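Local coordinates for tudor domain-containing protein 1 (Homo sapiens, PDB 5M9N) that probably serves piRNA-guided repression of transposable elements during spermatogenesis, with Tudor domains that bind arginine-methylated partners such as Piwi proteins, at residues D35-V40 / I177-V182; Q45-F50 / E163-M168; I146-A151 / S189-I194. All coordinates share one frame; numbering follows the deposited sequence.

Contact 1 of 3, residues D35-V40 / I177-V182; sequences DEFCGV and ITVKVV
Phe37 and Val179 face each other as an antiparallel hydrogen-bonded pair and make the largest single contributions to this contact. Their backbones exchange two bonds: Val179 N gives to Phe37 O at 2.9 Å, and Phe37 N returns one to Val179 O in the carbonyl plane, though with a more bent N-H. Gly39 and Ile177, the next hydrogen-bonded pair, repeat the double exchange, with Gly39 N lying 2.8 Å from Ile177 O. A fifth bond, from Val181 N to Asp35 O, extends the ladder past the start of the strand and is almost straight, with 173° at the hydrogen. Between these rungs, in the non-hydrogen-bonded pairs, CA-H groups lean on carbonyl oxygens, the tightest being Glu36 CA on Val179 O at 3.2 Å.

The pairing joins the first and fourth strands of the OB-type barrel, the staphylococcal nuclease-like half of an extended Tudor domain, and so closes that barrel between parts of the chain more than 130 residues apart.

Apolar packing gathers on the face shared by Phe37 and Val179. The Phe37 side chain, with CG between the backbone N and the carbonyl carbon (chi1 61°), runs alongside Val179 and presents a ring face to it. Val179 CB stands over that face toward the rim, 3.5 Å from Phe37 CZ, in a CH-pi contact, with CG1 and CG2 reaching neighbouring ring atoms. Leu31 and Gln54 also touch the Phe37 side chain.

On the other face, Glu36 and Lys180 lie side by side through their aliphatic parts, Glu36 CG being 3.9 Å from Lys180 CG. Their charged ends stay apart (Glu36 OE2 to Lys180 NZ 5.2 Å), and Lys180 NZ forms a salt bridge with Glu192; the carboxylate of Asp35 turns to the backbone N of Asn32.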
ATOM      1  N   ASP A  35       3.856  16.008  -9.605  1.00 38.41           N
ATOM      2  CA  ASP A  35       3.653  16.120  -8.159  1.00 38.67           C
ATOM      3  C   ASP A  35       4.867  15.598  -7.443  1.00 37.91           C
ATOM      4  O   ASP A  35       5.436  14.574  -7.838  1.00 36.24           O
ATOM      5  CB  ASP A  35       2.441  15.340  -7.656  1.00 38.85           C
ATOM      6  CG  ASP A  35       1.132  15.962  -8.085  1.00 40.60           C
ATOM      7  OD1 ASP A  35       1.119  16.968  -8.816  1.00 43.07           O
ATOM      8  OD2 ASP A  35       0.096  15.414  -7.714  1.00 42.34           O
ATOM      9  N   GLU A  36       5.269  16.328  -6.407  1.00 37.56           N
ATOM     10  CA  GLU A  36       6.212  15.832  -5.446  1.00 38.18           C
ATOM     11  C   GLU A  36       5.491  15.798  -4.105  1.00 37.41           C
ATOM     12  O   GLU A  36       4.619  16.648  -3.819  1.00 38.43           O
ATOM     13  CB  GLU A  36       7.430  16.722  -5.332  1.00 40.06           C
ATOM     14  CG  GLU A  36       8.233  16.887  -6.581  1.00 42.16           C
ATOM     15  CD  GLU A  36       9.475  17.741  -6.332  1.00 44.52           C
ATOM     16  OE1 GLU A  36       9.322  18.895  -5.888  1.00 45.65           O
ATOM     17  OE2 GLU A  36      10.586  17.243  -6.573  1.00 45.85           O
ATOM     18  N   PHE A  37       5.802  14.825  -3.270  1.00 35.87           N
ATOM     19  CA  PHE A  37       5.285  14.879  -1.894  1.00 35.18           C
ATOM     20  C   PHE A  37       6.296  14.251  -0.993  1.00 34.53           C
ATOM     21  O   PHE A  37       7.116  13.425  -1.450  1.00 33.03           O
ATOM     22  CB  PHE A  37       3.927  14.210  -1.777  1.00 34.57           C
ATOM     23  CG  PHE A  37       3.945  12.757  -2.126  1.00 34.60           C
ATOM     24  CD1 PHE A  37       4.260  11.787  -1.170  1.00 33.50           C
ATOM     25  CD2 PHE A  37       3.604  12.345  -3.418  1.00 34.81           C
ATOM     26  CE1 PHE A  37       4.223  10.444  -1.493  1.00 33.71           C
ATOM     27  CE2 PHE A  37       3.562  10.996  -3.744  1.00 33.97           C
ATOM     28  CZ  PHE A  37       3.857  10.045  -2.787  1.00 33.62           C
ATOM     29  N   CYS A  38       6.234  14.626   0.284  1.00 34.73           N
ATOM     30  CA  CYS A  38       7.079  13.980   1.299  1.00 35.94           C
ATOM     31  C   CYS A  38       6.316  12.738   1.687  1.00 33.33           C
ATOM     32  O   CYS A  38       5.161  12.837   2.047  1.00 31.78           O
ATOM     33  CB  CYS A  38       7.340  14.854   2.546  1.00 38.19           C
ATOM     34  SG  CYS A  38       8.463  16.212   2.127  1.00 46.28           S
ATOM     35  N   GLY A  39       6.978  11.583   1.610  1.00 32.49           N
ATOM     36  CA  GLY A  39       6.377  10.361   2.080  1.00 32.15           C
ATOM     37  C   GLY A  39       7.322   9.349   2.635  1.00 32.07           C
ATOM     38  O   GLY A  39       8.520   9.595   2.769  1.00 32.16           O
ATOM     39  N   VAL A  40       6.768   8.154   2.870  1.00 31.33           N
ATOM     40  CA  VAL A  40       7.506   7.041   3.412  1.00 31.39           C
ATOM     41  C   VAL A  40       7.296   5.854   2.491  1.00 30.87           C
ATOM     42  O   VAL A  40       6.205   5.732   1.906  1.00 29.74           O
ATOM     43  CB  VAL A  40       7.099   6.722   4.871  1.00 32.39           C
ATOM     44  CG1 VAL A  40       7.385   7.934   5.775  1.00 33.36           C
ATOM     45  CG2 VAL A  40       5.644   6.323   4.999  1.00 32.31           C
ATOM     46  N   ILE A 177      11.089  10.688   2.525  1.00 36.49           N
ATOM     47  CA  ILE A 177      11.589  10.650   1.174  1.00 35.08           C
ATOM     48  C   ILE A 177      10.752  11.606   0.381  1.00 33.40           C
ATOM     49  O   ILE A 177       9.569  11.734   0.626  1.00 32.70           O
ATOM     50  CB  ILE A 177      11.448   9.189   0.588  1.00 35.31           C
ATOM     51  CG1 ILE A 177      12.335   8.246   1.398  1.00 36.27           C
ATOM     52  CG2 ILE A 177      11.824   9.104  -0.879  1.00 35.04           C
ATOM     53  CD1 ILE A 177      13.794   8.675   1.531  1.00 36.71           C
ATOM     54  N   THR A 178      11.371  12.302  -0.558  1.00 32.90           N
ATOM     55  CA  THR A 178      10.630  13.042  -1.565  1.00 32.75           C
ATOM     56  C   THR A 178      10.289  12.055  -2.710  1.00 31.82           C
ATOM     57  O   THR A 178      11.184  11.489  -3.342  1.00 32.69           O
ATOM     58  CB  THR A 178      11.409  14.250  -2.092  1.00 33.60           C
ATOM     59  OG1 THR A 178      11.714  15.124  -0.987  1.00 34.39           O
ATOM     60  CG2 THR A 178      10.606  14.992  -3.112  1.00 33.70           C
ATOM     61  N   VAL A 179       9.007  11.868  -2.959  1.00 30.72           N
ATOM     62  CA  VAL A 179       8.509  11.040  -4.076  1.00 29.77           C
ATOM     63  C   VAL A 179       8.101  11.982  -5.160  1.00 29.78           C
ATOM     64  O   VAL A 179       7.289  12.862  -4.916  1.00 29.74           O
ATOM     65  CB  VAL A 179       7.258  10.244  -3.641  1.00 29.43           C
ATOM     66  CG1 VAL A 179       6.724   9.384  -4.792  1.00 29.06           C
ATOM     67  CG2 VAL A 179       7.596   9.385  -2.454  1.00 29.23           C
ATOM     68  N   LYS A 180       8.673  11.825  -6.345  1.00 30.03           N
ATOM     69  CA  LYS A 180       8.338  12.646  -7.477  1.00 31.20           C
ATOM     70  C   LYS A 180       7.723  11.778  -8.565  1.00 30.90           C
ATOM     71  O   LYS A 180       8.368  10.835  -8.998  1.00 30.23           O
ATOM     72  CB  LYS A 180       9.627  13.311  -7.971  1.00 33.40           C
ATOM     73  CG  LYS A 180       9.467  14.212  -9.176  1.00 35.68           C
ATOM     74  CD  LYS A 180      10.773  14.936  -9.385  1.00 37.86           C
ATOM     75  CE  LYS A 180      10.971  15.470 -10.777  1.00 40.16           C
ATOM     76  NZ  LYS A 180      12.412  15.422 -11.145  1.00 41.49           N
ATOM     77  N   VAL A 181       6.520  12.130  -9.013  1.00 30.87           N
ATOM     78  CA  VAL A 181       5.811  11.375 -10.061  1.00 31.32           C
ATOM     79  C   VAL A 181       6.398  11.766 -11.430  1.00 32.31           C
ATOM     80  O   VAL A 181       6.315  12.923 -11.837  1.00 32.44           O
ATOM     81  CB  VAL A 181       4.294  11.646 -10.039  1.00 31.26           C
ATOM     82  CG1 VAL A 181       3.561  10.738 -11.031  1.00 31.36           C
ATOM     83  CG2 VAL A 181       3.711  11.485  -8.630  1.00 30.53           C
ATOM     84  N   VAL A 182       7.046  10.806 -12.087  1.00 32.82           N
ATOM     85  CA  VAL A 182       7.589  10.992 -13.431  1.00 34.24           C
ATOM     86  C   VAL A 182       6.508  10.693 -14.504  1.00 35.10           C
ATOM     87  O   VAL A 182       6.459  11.376 -15.538  1.00 35.74           O
ATOM     88  CB  VAL A 182       8.771  10.054 -13.670  1.00 34.43           C
ATOM     89  CG1 VAL A 182       9.315  10.227 -15.077  1.00 36.15           C
ATOM     90  CG2 VAL A 182       9.861  10.238 -12.640  1.00 34.25           C
TER

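Contact 2 of 3, residues Q45-F50 / E163-M168; sequences QTPEDF and EAICLM
Ile165 is the first residue of helix segment 163-168 to meet the turn at 45-50, and it does so with its longer branch. CG1 takes the place beside the backbone N (chi1 -67°) and carries CD1 to within 3.7 Å of Gln45 O. The same branch crosses the Pro47 ring at about a right angle, with Ile165 CG1 4.0 Å from Pro47 CD. All of these touches are van der Waals.

Three residues on, just under one helical turn, Met168 reaches deeper. Its chain is fully extended from CA to CE, with CG anti to the backbone N (chi1 -178°), and it slides past Pro47 in the opposite direction, placing SD 3.8 Å from Pro47 CA. The methyl group beyond ends squarely over the centre of the Phe50 ring, where CE lies 3.7 Å from the centroid, while SD stays higher above the same face. Pro47 O lies at the edge of this ring, in its plane.

The turn that receives the helix is itself well braced: Thr46 to Asp49 form a type I beta turn, Thr46 OG1 accepts from Glu48 N in an ST turn, and Asp49 O takes both Gln45 N and Thr46 N in a classic beta bulge. A helix between the third and fourth strands, packed against one end of the barrel, is characteristic of the OB fold; Met168 makes its Met-aromatic contact from it.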
ATOM      1  N   GLN A  45       8.226  -4.852  -2.548  1.00 32.53           N
ATOM      2  CA  GLN A  45       8.534  -6.149  -3.196  1.00 32.43           C
ATOM      3  C   GLN A  45       9.818  -6.062  -3.965  1.00 32.08           C
ATOM      4  O   GLN A  45      10.743  -6.783  -3.688  1.00 33.47           O
ATOM      5  CB  GLN A  45       7.362  -6.624  -4.102  1.00 31.68           C
ATOM      6  CG  GLN A  45       6.147  -7.054  -3.264  1.00 32.14           C
ATOM      7  CD  GLN A  45       6.455  -8.195  -2.344  1.00 31.97           C
ATOM      8  OE1 GLN A  45       7.146  -9.109  -2.711  1.00 33.29           O
ATOM      9  NE2 GLN A  45       5.995  -8.123  -1.121  1.00 32.47           N
ATOM     10  N   THR A  46       9.881  -5.171  -4.936  1.00 31.91           N
ATOM     11  CA  THR A  46      11.101  -4.915  -5.688  1.00 32.29           C
ATOM     12  C   THR A  46      11.109  -3.432  -6.034  1.00 32.30           C
ATOM     13  O   THR A  46      10.094  -2.758  -5.852  1.00 32.28           O
ATOM     14  CB  THR A  46      11.115  -5.643  -7.070  1.00 32.11           C
ATOM     15  OG1 THR A  46      10.168  -5.002  -7.913  1.00 30.56           O
ATOM     16  CG2 THR A  46      10.718  -7.121  -6.940  1.00 32.67           C
ATOM     17  N   PRO A  47      12.159  -2.983  -6.701  1.00 33.47           N
ATOM     18  CA  PRO A  47      12.155  -1.648  -7.232  1.00 35.09           C
ATOM     19  C   PRO A  47      11.086  -1.337  -8.233  1.00 35.54           C
ATOM     20  O   PRO A  47      10.774  -0.169  -8.384  1.00 36.02           O
ATOM     21  CB  PRO A  47      13.539  -1.523  -7.839  1.00 35.42           C
ATOM     22  CG  PRO A  47      14.378  -2.364  -6.961  1.00 35.20           C
ATOM     23  CD  PRO A  47      13.522  -3.544  -6.732  1.00 34.57           C
ATOM     24  N   GLU A  48      10.489  -2.337  -8.860  1.00 35.87           N
ATOM     25  CA  GLU A  48       9.358  -2.134  -9.756  1.00 36.43           C
ATOM     26  C   GLU A  48       8.026  -2.432  -9.092  1.00 35.04           C
ATOM     27  O   GLU A  48       7.017  -2.422  -9.757  1.00 35.70           O
ATOM     28  CB  GLU A  48       9.545  -3.031 -11.024  1.00 39.10           C
ATOM     29  CG  GLU A  48      10.527  -2.428 -12.035  1.00 41.37           C
ATOM     30  CD  GLU A  48      11.426  -3.430 -12.728  1.00 44.44           C
ATOM     31  OE1 GLU A  48      11.256  -4.658 -12.533  1.00 48.86           O
ATOM     32  OE2 GLU A  48      12.339  -3.010 -13.457  1.00 48.73           O
ATOM     33  N   ASP A  49       8.008  -2.749  -7.801  1.00 33.15           N
ATOM     34  CA  ASP A  49       6.779  -3.080  -7.106  1.00 31.99           C
ATOM     35  C   ASP A  49       6.866  -2.705  -5.626  1.00 29.79           C
ATOM     36  O   ASP A  49       7.390  -3.444  -4.835  1.00 29.74           O
ATOM     37  CB  ASP A  49       6.465  -4.596  -7.328  1.00 33.73           C
ATOM     38  CG  ASP A  49       5.163  -5.017  -6.768  1.00 34.60           C
ATOM     39  OD1 ASP A  49       4.336  -4.221  -6.284  1.00 35.49           O
ATOM     40  OD2 ASP A  49       4.936  -6.236  -6.760  1.00 39.01           O
ATOM     41  N   PHE A  50       6.438  -1.488  -5.291  1.00 27.73           N
ATOM     42  CA  PHE A  50       6.547  -0.972  -3.940  1.00 26.39           C
ATOM     43  C   PHE A  50       5.462   0.054  -3.695  1.00 25.45           C
ATOM     44  O   PHE A  50       4.765   0.414  -4.626  1.00 24.96           O
ATOM     45  CB  PHE A  50       7.959  -0.485  -3.621  1.00 26.51           C
ATOM     46  CG  PHE A  50       8.360   0.799  -4.312  1.00 26.47           C
ATOM     47  CD1 PHE A  50       8.937   0.779  -5.569  1.00 26.77           C
ATOM     48  CD2 PHE A  50       8.198   2.020  -3.681  1.00 26.31           C
ATOM     49  CE1 PHE A  50       9.318   1.941  -6.236  1.00 26.98           C
ATOM     50  CE2 PHE A  50       8.565   3.177  -4.324  1.00 26.52           C
ATOM     51  CZ  PHE A  50       9.147   3.152  -5.582  1.00 27.03           C
ATOM     52  N   GLU A 163      19.542  -8.860  -2.642  1.00 59.03           N
ATOM     53  CA  GLU A 163      20.537  -7.884  -2.309  1.00 58.91           C
ATOM     54  C   GLU A 163      20.262  -6.476  -2.821  1.00 56.31           C
ATOM     55  O   GLU A 163      20.611  -5.505  -2.146  1.00 55.14           O
ATOM     56  CB  GLU A 163      21.892  -8.319  -2.829  1.00 61.46           C
ATOM     57  CG  GLU A 163      22.979  -7.396  -2.333  1.00 63.34           C
ATOM     58  CD  GLU A 163      24.342  -8.031  -2.251  1.00 66.87           C
ATOM     59  OE1 GLU A 163      24.539  -9.063  -2.930  1.00 66.63           O
ATOM     60  OE2 GLU A 163      25.211  -7.466  -1.515  1.00 67.64           O
ATOM     61  N   ALA A 164      19.740  -6.343  -4.039  1.00 52.36           N
ATOM     62  CA  ALA A 164      19.367  -5.022  -4.555  1.00 49.87           C
ATOM     63  C   ALA A 164      18.236  -4.472  -3.703  1.00 47.99           C
ATOM     64  O   ALA A 164      18.235  -3.316  -3.315  1.00 44.45           O
ATOM     65  CB  ALA A 164      18.929  -5.094  -6.006  1.00 49.91           C
ATOM     66  N   ILE A 165      17.270  -5.339  -3.433  1.00 46.62           N
ATOM     67  CA  ILE A 165      16.112  -5.018  -2.605  1.00 45.43           C
ATOM     68  C   ILE A 165      16.488  -4.597  -1.160  1.00 45.54           C
ATOM     69  O   ILE A 165      15.924  -3.651  -0.615  1.00 42.89           O
ATOM     70  CB  ILE A 165      15.158  -6.218  -2.636  1.00 44.74           C
ATOM     71  CG1 ILE A 165      14.575  -6.379  -4.059  1.00 44.08           C
ATOM     72  CG2 ILE A 165      14.046  -6.068  -1.615  1.00 45.08           C
ATOM     73  CD1 ILE A 165      14.181  -7.822  -4.372  1.00 44.50           C
ATOM     74  N   CYS A 166      17.426  -5.328  -0.577  1.00 46.53           N
ATOM     75  CA  CYS A 166      18.023  -5.002   0.713  1.00 49.03           C
ATOM     76  C   CYS A 166      18.592  -3.590   0.730  1.00 46.83           C
ATOM     77  O   CYS A 166      18.313  -2.810   1.611  1.00 46.74           O
ATOM     78  CB  CYS A 166      19.137  -5.990   1.014  1.00 51.72           C
ATOM     79  SG  CYS A 166      19.804  -5.828   2.665  1.00 58.48           S
ATOM     80  N   LEU A 167      19.397  -3.289  -0.278  1.00 45.93           N
ATOM     81  CA  LEU A 167      19.983  -1.996  -0.436  1.00 44.64           C
ATOM     82  C   LEU A 167      18.945  -0.902  -0.571  1.00 42.90           C
ATOM     83  O   LEU A 167      19.075   0.133   0.067  1.00 42.25           O
ATOM     84  CB  LEU A 167      20.892  -1.971  -1.658  1.00 45.37           C
ATOM     85  CG  LEU A 167      21.503  -0.594  -1.959  1.00 45.31           C
ATOM     86  CD1 LEU A 167      22.394  -0.097  -0.810  1.00 46.38           C
ATOM     87  CD2 LEU A 167      22.271  -0.621  -3.251  1.00 46.02           C
ATOM     88  N   MET A 168      17.942  -1.100  -1.422  1.00 40.16           N
ATOM     89  CA  MET A 168      16.833  -0.156  -1.520  1.00 39.00           C
ATOM     90  C   MET A 168      16.163   0.091  -0.162  1.00 39.43           C
ATOM     91  O   MET A 168      15.872   1.247   0.177  1.00 39.92           O
ATOM     92  CB  MET A 168      15.773  -0.619  -2.538  1.00 37.35           C
ATOM     93  CG  MET A 168      14.639   0.377  -2.692  1.00 36.13           C
ATOM     94  SD  MET A 168      13.410  -0.087  -3.950  1.00 34.06           S
ATOM     95  CE  MET A 168      12.139   1.138  -3.637  1.00 33.20           C
TER

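Contact 3 of 3, residues I146-A151 / S189-I194; sequences IKCVLA and SLVELI
Leu190 turns its CG away from the backbone N (chi1 -169°), which brings CD1 back over the neighbouring strand, where it meets Val149 and Ala151. Val149 takes the matching rotation for CG1 (chi1 174°), and the two branches meet obliquely, Val149 CG1 lying 3.7 Å from Leu190 CD1. Beyond them Leu190 CG rests against Ala151 CB at 3.8 Å. On the opposite face Cys148 CB packs on Val191 CG2, and further along Leu150 CD1 reaches Leu193 CG at 3.7 Å.

The two strands pair in the parallel sense, Cys148 with Ser189 through Leu150 with Val191, but twist strongly, the axes of the short segments being 63° apart. Four backbone bonds alternate between them. Ser189 N gives to Lys147 O at 2.8 Å, Val149 N to Ser189 O, Val191 N to Val149 O, and Ala151 N to Val191 O at 2.8 Å. Of these, Val191 N approaches its acceptor nearly along the C=O axis, whereas the other three donors are tilted out of the carbonyl plane. Lys147 O is gripped a second time, by a water that donates to it and also bonds Ser189 OG at 2.8 Å; that hydroxyl is held further by Lys184 NZ.

Parallel pairing of this kind joins the third and fifth strands of an OB-type barrel. Strand 49-54 lies beside 146-150, with Phe50 touching Cys148 and Val191, and strand 177-184 lies beside 189-195. Helix 204-210 covers Leu150 and Leu193, while Ala151 O accepts a hydrogen bond from Ser205 OG.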
ATOM      1  N   ILE A 146       0.333   3.974  -2.090  1.00 25.01           N
ATOM      2  CA  ILE A 146       0.471   4.409  -3.474  1.00 25.27           C
ATOM      3  C   ILE A 146       1.416   3.427  -4.163  1.00 24.78           C
ATOM      4  O   ILE A 146       2.551   3.290  -3.744  1.00 24.32           O
ATOM      5  CB  ILE A 146       1.019   5.823  -3.553  1.00 25.85           C
ATOM      6  CG1 ILE A 146       0.037   6.828  -2.937  1.00 26.37           C
ATOM      7  CG2 ILE A 146       1.240   6.233  -4.992  1.00 26.43           C
ATOM      8  CD1 ILE A 146       0.763   7.948  -2.252  1.00 26.66           C
ATOM      9  N   LYS A 147       0.928   2.749  -5.219  1.00 24.54           N
ATOM     10  CA  LYS A 147       1.717   1.765  -5.927  0.50 24.72           C
ATOM     11  C   LYS A 147       2.676   2.438  -6.906  1.00 25.08           C
ATOM     12  O   LYS A 147       2.265   3.240  -7.733  1.00 25.61           O
ATOM     13  CB  LYS A 147       0.810   0.791  -6.689  0.50 24.92           C
ATOM     14  CG  LYS A 147       1.583  -0.250  -7.470  0.50 25.28           C
ATOM     15  CD  LYS A 147       2.579  -0.983  -6.596  0.50 25.08           C
ATOM     16  CE  LYS A 147       3.503  -1.785  -7.487  0.50 25.56           C
ATOM     17  NZ  LYS A 147       4.140  -1.131  -8.683  0.50 25.90           N
ATOM     18  N   CYS A 148       3.951   2.074  -6.800  1.00 25.32           N
ATOM     19  CA  CYS A 148       5.033   2.731  -7.452  1.00 25.73           C
ATOM     20  C   CYS A 148       5.950   1.763  -8.168  1.00 25.92           C
ATOM     21  O   CYS A 148       6.133   0.615  -7.751  1.00 25.48           O
ATOM     22  CB  CYS A 148       5.879   3.479  -6.412  1.00 25.93           C
ATOM     23  SG  CYS A 148       4.970   4.826  -5.623  1.00 26.18           S
ATOM     24  N   VAL A 149       6.571   2.291  -9.227  1.00 26.55           N
ATOM     25  CA  VAL A 149       7.659   1.687  -9.920  1.00 27.04           C
ATOM     26  C   VAL A 149       8.789   2.736  -9.994  1.00 27.86           C
ATOM     27  O   VAL A 149       8.525   3.868 -10.303  1.00 27.91           O
ATOM     28  CB  VAL A 149       7.231   1.450 -11.367  1.00 27.36           C
ATOM     29  CG1 VAL A 149       8.397   0.936 -12.213  1.00 27.88           C
ATOM     30  CG2 VAL A 149       6.032   0.528 -11.403  1.00 27.19           C
ATOM     31  N   LEU A 150      10.011   2.322  -9.708  1.00 28.61           N
ATOM     32  CA  LEU A 150      11.132   3.214  -9.625  1.00 29.95           C
ATOM     33  C   LEU A 150      11.592   3.586 -11.045  1.00 30.88           C
ATOM     34  O   LEU A 150      11.930   2.700 -11.808  1.00 31.19           O
ATOM     35  CB  LEU A 150      12.268   2.566  -8.824  1.00 30.14           C
ATOM     36  CG  LEU A 150      13.339   3.620  -8.465  1.00 30.63           C
ATOM     37  CD1 LEU A 150      12.830   4.587  -7.402  1.00 30.45           C
ATOM     38  CD2 LEU A 150      14.631   3.008  -7.982  1.00 31.02           C
ATOM     39  N   ALA A 151      11.532   4.875 -11.394  1.00 32.48           N
ATOM     40  CA  ALA A 151      11.941   5.442 -12.721  1.00 34.30           C
ATOM     41  C   ALA A 151      13.394   5.233 -13.081  1.00 35.83           C
ATOM     42  O   ALA A 151      14.275   5.274 -12.222  1.00 35.65           O
ATOM     43  CB  ALA A 151      11.660   6.963 -12.798  1.00 34.64           C
ATOM     44  N   SER A 189       2.198   4.456 -10.307  1.00 30.08           N
ATOM     45  CA  SER A 189       3.007   5.620 -10.627  1.00 30.00           C
ATOM     46  C   SER A 189       4.484   5.300 -10.797  1.00 29.46           C
ATOM     47  O   SER A 189       5.058   4.626  -9.976  1.00 28.90           O
ATOM     48  CB  SER A 189       2.869   6.668  -9.548  1.00 29.73           C
ATOM     49  OG  SER A 189       1.535   7.024  -9.366  1.00 29.61           O
ATOM     50  N   LEU A 190       5.089   5.827 -11.862  1.00 29.48           N
ATOM     51  CA  LEU A 190       6.511   5.791 -12.048  1.00 29.67           C
ATOM     52  C   LEU A 190       7.061   6.980 -11.256  1.00 29.45           C
ATOM     53  O   LEU A 190       6.630   8.083 -11.473  1.00 29.79           O
ATOM     54  CB  LEU A 190       6.850   5.972 -13.530  1.00 30.36           C
ATOM     55  CG  LEU A 190       8.291   5.692 -13.935  1.00 30.81           C
ATOM     56  CD1 LEU A 190       8.708   4.234 -13.796  1.00 30.46           C
ATOM     57  CD2 LEU A 190       8.548   6.158 -15.381  1.00 32.13           C
ATOM     58  N   VAL A 191       8.014   6.753 -10.381  1.00 29.46           N
ATOM     59  CA  VAL A 191       8.480   7.833  -9.463  1.00 29.63           C
ATOM     60  C   VAL A 191       9.990   7.859  -9.344  1.00 30.48           C
ATOM     61  O   VAL A 191      10.669   6.860  -9.623  1.00 30.60           O
ATOM     62  CB  VAL A 191       7.904   7.663  -8.017  1.00 28.49           C
ATOM     63  CG1 VAL A 191       6.393   7.846  -7.963  1.00 28.30           C
ATOM     64  CG2 VAL A 191       8.358   6.370  -7.391  1.00 27.94           C
ATOM     65  N   GLU A 192      10.521   9.016  -8.943  1.00 31.53           N
ATOM     66  CA  GLU A 192      11.875   9.096  -8.419  1.00 32.07           C
ATOM     67  C   GLU A 192      11.752   9.179  -6.928  1.00 31.30           C
ATOM     68  O   GLU A 192      10.800   9.778  -6.428  1.00 31.50           O
ATOM     69  CB  GLU A 192      12.587  10.356  -8.905  1.00 33.88           C
ATOM     70  CG  GLU A 192      13.235  10.240 -10.260  1.00 35.59           C
ATOM     71  CD  GLU A 192      13.632  11.587 -10.807  1.00 37.95           C
ATOM     72  OE1 GLU A 192      13.607  12.569 -10.053  1.00 39.32           O
ATOM     73  OE2 GLU A 192      13.958  11.676 -12.001  1.00 40.96           O
ATOM     74  N   LEU A 193      12.697   8.576  -6.222  1.00 31.06           N
ATOM     75  CA  LEU A 193      12.772   8.643  -4.769  1.00 31.10           C
ATOM     76  C   LEU A 193      14.042   9.403  -4.411  1.00 32.55           C
ATOM     77  O   LEU A 193      15.124   8.958  -4.758  1.00 32.21           O
ATOM     78  CB  LEU A 193      12.876   7.265  -4.170  1.00 30.37           C
ATOM     79  CG  LEU A 193      11.692   6.296  -4.362  1.00 29.22           C
ATOM     80  CD1 LEU A 193      11.992   5.029  -3.597  1.00 28.89           C
ATOM     81  CD2 LEU A 193      10.402   6.942  -3.912  1.00 28.97           C
ATOM     82  N   ILE A 194      13.896  10.508  -3.677  1.00 33.94           N
ATOM     83  CA  ILE A 194      15.021  11.421  -3.440  1.00 36.29           C
ATOM     84  C   ILE A 194      15.089  11.722  -1.959  1.00 36.75           C
ATOM     85  O   ILE A 194      14.141  12.223  -1.378  1.00 35.80           O
ATOM     86  CB  ILE A 194      14.853  12.728  -4.235  1.00 37.68           C
ATOM     87  CG1 ILE A 194      14.733  12.428  -5.741  1.00 38.40           C
ATOM     88  CG2 ILE A 194      16.047  13.662  -4.032  1.00 38.87           C
ATOM     89  CD1 ILE A 194      14.014  13.507  -6.517  1.00 39.47           C
TER
HETATM   90  O   HOH W   1       0.156   5.055  -8.027  1.00 37.30           O

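How the contacts relate
All three contacts belong to one OB-type barrel, and each is partly buried. Contacts 1 and 3 are backbone ladders, antiparallel and parallel respectively, whose centres lie about 8 Å apart; strands 177-184 and 189-195 are neighbours, and Val179 and Val191 pack together where they meet. Contact 1 has the more exposed margin, at Glu36 and Cys38, whereas none of the touching residues in contact 3 is exposed. Contact 2 differs in kind: helix side chains meet a turn and the strand after it by van der Waals and Met-aromatic packing, about 17 Å from contact 1 between centres. It joins contact 3 through strands 49-54 and 146-150, where the backbones of Phe50 and Cys148 probably hydrogen-bond.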